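Local coordinates for membrane protein (Acinetobacter baumannii AB307-0294, PDB 5DL5) that probably forms a beta-barrel channel of the OprD family in the outer membrane, through which small solutes, antibiotics among them, are taken up, at residues A[271-283]-A[293-305]. Numbering follows the deposited sequence.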
# COMPACT_ATOMS: atom_id res chain seq x y z
N GLU A 271 23.97 9.52 -9.21
CA GLU A 271 24.69 8.30 -8.89
C GLU A 271 23.80 7.42 -8.04
O GLU A 271 22.72 7.87 -7.60
CB GLU A 271 25.98 8.58 -8.15
CG GLU A 271 25.80 9.18 -6.79
CD GLU A 271 27.17 9.56 -6.17
OE1 GLU A 271 27.99 10.19 -6.88
OE2 GLU A 271 27.40 9.22 -4.97
N GLU A 272 24.22 6.15 -7.91
CA GLU A 272 23.42 5.14 -7.20
C GLU A 272 23.31 5.60 -5.71
O GLU A 272 24.21 6.28 -5.17
CB GLU A 272 24.00 3.73 -7.39
CG GLU A 272 23.97 3.30 -8.86
CD GLU A 272 24.06 1.81 -9.10
OE1 GLU A 272 24.96 1.13 -8.57
OE2 GLU A 272 23.20 1.29 -9.86
N LYS A 273 22.18 5.32 -5.10
CA LYS A 273 21.94 5.59 -3.67
C LYS A 273 21.27 4.33 -3.14
O LYS A 273 20.58 3.64 -3.90
CB LYS A 273 21.05 6.82 -3.53
CG LYS A 273 21.61 8.16 -3.99
CD LYS A 273 22.83 8.67 -3.18
CE LYS A 273 23.44 9.89 -3.88
NZ LYS A 273 24.57 10.41 -3.10
N THR A 274 21.57 4.01 -1.90
CA THR A 274 21.15 2.80 -1.26
C THR A 274 20.47 3.11 0.04
O THR A 274 20.95 3.94 0.83
CB THR A 274 22.39 1.91 -1.02
OG1 THR A 274 22.79 1.39 -2.28
CG2 THR A 274 22.05 0.63 -0.15
N ASN A 275 19.38 2.40 0.28
CA ASN A 275 18.60 2.47 1.53
C ASN A 275 18.49 1.07 2.02
O ASN A 275 18.21 0.17 1.22
CB ASN A 275 17.17 2.88 1.27
CG ASN A 275 16.30 2.91 2.50
OD1 ASN A 275 15.44 2.02 2.69
ND2 ASN A 275 16.52 3.93 3.38
N ASN A 276 18.70 0.88 3.30
CA ASN A 276 18.11 -0.27 4.03
C ASN A 276 17.11 0.26 5.11
O ASN A 276 17.40 1.20 5.84
CB ASN A 276 19.18 -1.10 4.75
CG ASN A 276 20.19 -1.65 3.77
OD1 ASN A 276 19.88 -2.52 3.01
ND2 ASN A 276 21.31 -1.05 3.70
N ILE A 277 15.94 -0.32 5.15
CA ILE A 277 14.92 -0.01 6.17
C ILE A 277 14.47 -1.36 6.71
O ILE A 277 14.12 -2.29 5.99
CB ILE A 277 13.82 0.91 5.67
CG1 ILE A 277 12.90 1.32 6.84
CG2 ILE A 277 13.09 0.29 4.49
CD1 ILE A 277 11.88 2.37 6.45
N TRP A 278 14.43 -1.44 8.03
CA TRP A 278 13.95 -2.63 8.73
C TRP A 278 13.14 -2.25 9.99
O TRP A 278 13.25 -1.15 10.46
CB TRP A 278 15.08 -3.59 9.02
CG TRP A 278 16.09 -3.07 9.90
CD1 TRP A 278 17.21 -2.35 9.55
CD2 TRP A 278 16.10 -3.15 11.35
NE1 TRP A 278 17.86 -1.96 10.70
CE2 TRP A 278 17.20 -2.38 11.80
CE3 TRP A 278 15.25 -3.71 12.29
CZ2 TRP A 278 17.57 -2.28 13.14
CZ3 TRP A 278 15.56 -3.52 13.68
CH2 TRP A 278 16.75 -2.82 14.06
N ALA A 279 12.39 -3.21 10.53
CA ALA A 279 11.52 -2.98 11.62
C ALA A 279 11.25 -4.26 12.34
O ALA A 279 11.26 -5.31 11.71
CB ALA A 279 10.23 -2.36 11.19
N ILE A 280 11.18 -4.16 13.66
CA ILE A 280 10.76 -5.25 14.52
C ILE A 280 9.55 -4.81 15.32
O ILE A 280 9.53 -3.63 15.76
CB ILE A 280 11.89 -5.69 15.47
CG1 ILE A 280 12.46 -4.47 16.27
CG2 ILE A 280 12.99 -6.30 14.65
CD1 ILE A 280 13.41 -4.79 17.40
N SER A 281 8.57 -5.73 15.49
CA SER A 281 7.36 -5.42 16.22
C SER A 281 7.03 -6.56 17.10
O SER A 281 7.42 -7.70 16.80
CB SER A 281 6.21 -5.01 15.24
OG SER A 281 5.71 -6.20 14.74
N GLY A 282 6.43 -6.28 18.26
CA GLY A 282 5.89 -7.30 19.13
C GLY A 282 4.50 -6.85 19.55
O GLY A 282 4.36 -5.70 19.89
N THR A 283 3.49 -7.73 19.42
CA THR A 283 2.10 -7.46 19.73
C THR A 283 1.66 -8.45 20.76
O THR A 283 1.80 -9.64 20.55
CB THR A 283 1.21 -7.60 18.44
OG1 THR A 283 1.74 -6.72 17.50
CG2 THR A 283 -0.23 -7.22 18.64
N LEU A 293 4.43 -2.75 20.22
CA LEU A 293 5.60 -1.87 20.26
C LEU A 293 6.38 -2.17 18.97
O LEU A 293 6.51 -3.35 18.60
CB LEU A 293 6.55 -2.06 21.47
CG LEU A 293 5.97 -1.81 22.85
CD1 LEU A 293 6.92 -2.23 23.98
CD2 LEU A 293 5.42 -0.36 22.99
N ALA A 294 6.85 -1.13 18.29
CA ALA A 294 7.64 -1.39 17.08
C ALA A 294 8.76 -0.39 16.98
O ALA A 294 8.59 0.77 17.39
CB ALA A 294 6.78 -1.33 15.86
N TYR A 295 9.86 -0.82 16.39
CA TYR A 295 11.02 0.03 16.10
C TYR A 295 11.40 -0.17 14.66
O TYR A 295 11.33 -1.29 14.18
CB TYR A 295 12.21 -0.42 17.03
CG TYR A 295 13.48 0.28 16.73
CD1 TYR A 295 13.74 1.57 17.24
CD2 TYR A 295 14.43 -0.31 15.91
CE1 TYR A 295 14.92 2.26 16.88
CE2 TYR A 295 15.61 0.33 15.56
CZ TYR A 295 15.87 1.62 16.10
OH TYR A 295 17.05 2.29 15.75
N GLN A 296 11.82 0.92 13.99
CA GLN A 296 12.06 0.94 12.58
C GLN A 296 13.27 1.81 12.36
O GLN A 296 13.44 2.85 12.98
CB GLN A 296 10.81 1.53 11.89
CG GLN A 296 10.81 1.54 10.41
CD GLN A 296 9.38 1.85 9.86
OE1 GLN A 296 8.49 1.04 10.02
NE2 GLN A 296 9.21 2.99 9.27
N GLN A 297 14.16 1.42 11.45
CA GLN A 297 15.35 2.28 11.23
C GLN A 297 15.79 2.21 9.77
O GLN A 297 15.71 1.15 9.12
CB GLN A 297 16.45 1.72 12.13
CG GLN A 297 17.84 2.16 11.78
CD GLN A 297 18.89 1.80 12.86
OE1 GLN A 297 18.57 1.29 13.97
NE2 GLN A 297 20.11 2.31 12.63
N ASN A 298 16.22 3.34 9.27
CA ASN A 298 16.79 3.47 7.95
C ASN A 298 18.30 3.62 8.03
O ASN A 298 18.76 4.34 8.93
CB ASN A 298 16.30 4.78 7.31
CG ASN A 298 14.85 4.76 6.92
OD1 ASN A 298 14.51 4.52 5.71
ND2 ASN A 298 13.93 5.01 7.95
N THR A 299 19.05 2.99 7.12
CA THR A 299 20.49 3.29 6.99
C THR A 299 20.76 3.46 5.45
O THR A 299 19.87 3.18 4.57
CB THR A 299 21.34 2.14 7.54
OG1 THR A 299 20.98 0.92 6.92
CG2 THR A 299 21.08 1.89 8.94
N GLY A 300 21.96 3.89 5.13
CA GLY A 300 22.42 4.24 3.80
C GLY A 300 22.37 5.72 3.49
O GLY A 300 22.07 6.53 4.36
N ASN A 301 22.59 6.10 2.25
CA ASN A 301 22.63 7.48 1.88
C ASN A 301 21.32 8.03 1.21
O ASN A 301 21.34 9.06 0.51
CB ASN A 301 23.90 7.81 1.08
CG ASN A 301 24.01 6.98 -0.17
OD1 ASN A 301 23.09 6.20 -0.54
ND2 ASN A 301 25.13 7.07 -0.80
N VAL A 302 20.19 7.37 1.47
CA VAL A 302 18.92 7.88 1.08
C VAL A 302 17.97 7.28 2.01
O VAL A 302 18.20 6.16 2.51
CB VAL A 302 18.62 7.59 -0.48
CG1 VAL A 302 18.49 6.10 -0.77
CG2 VAL A 302 17.39 8.29 -0.99
N GLY A 303 16.83 7.95 2.21
CA GLY A 303 15.67 7.32 2.80
C GLY A 303 14.95 6.30 1.92
O GLY A 303 15.39 6.01 0.83
N TYR A 304 13.89 5.72 2.45
CA TYR A 304 13.04 4.75 1.76
C TYR A 304 12.06 5.53 0.84
O TYR A 304 10.88 5.69 1.16
CB TYR A 304 12.42 3.74 2.70
CG TYR A 304 11.68 2.65 1.98
CD1 TYR A 304 12.34 1.86 1.04
CD2 TYR A 304 10.29 2.44 2.11
CE1 TYR A 304 11.67 0.92 0.30
CE2 TYR A 304 9.63 1.41 1.43
CZ TYR A 304 10.29 0.70 0.46
OH TYR A 304 9.72 -0.25 -0.39
N ASP A 305 12.60 6.05 -0.28
CA ASP A 305 11.88 7.07 -1.15
C ASP A 305 11.01 6.23 -2.16
O ASP A 305 11.29 6.22 -3.34
CB ASP A 305 12.89 7.96 -1.87
CG ASP A 305 13.53 9.04 -1.00
OD1 ASP A 305 13.59 8.92 0.24
OD2 ASP A 305 14.22 9.90 -1.58
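The side-chain amide of Asn275 uses both N-H groups on the segment 293-305: ND2 donates to Val302 O at 2.9 Å and to Asn298 OD1 at 3.1 Å. Both acceptors lie near its amide plane, and the Asn298 oxygen receives on an in-plane lone pair. With CG anti to the backbone N (chi1 177°), the short, flat amide is placed where the chain after Gly300 turns past it, Val302 O at its edge and the Gly303 carbonyl over one face. Next to it, CG2 of Ile277 sits over one face of the Tyr304 ring, 4.1 Å from its centroid, a CH-pi contact suited to a branched apolar chain. The two segments lie on the arms, 273-286 and 289-300, of an antiparallel hairpin in the wall of an OprD-family barrel, with paired backbone bonds from Asn276-Thr299 to Gly282-Leu293. On the face opposite Ile277, CH2 of Trp278 meets the edge of the Tyr295 ring at CE2 (3.7 Å), the planes 57° apart. The Gln297 side chain lies beside the indole, pointing the same way, with CB over the rim of one face. Where the strands part, Gly300, at phi 98°, lacks the CB that would collide with Thr274 O. Asn301 OD1 replaces a strand carbonyl, accepting from Thr274 N at 3.0 Å; the return bond from Asn301 N to Thr274 O is weak. Further out, Asn298 ND2 is held by the carbonyls of Phe326 and Glu331, and Tyr304 OH by Ser315 O.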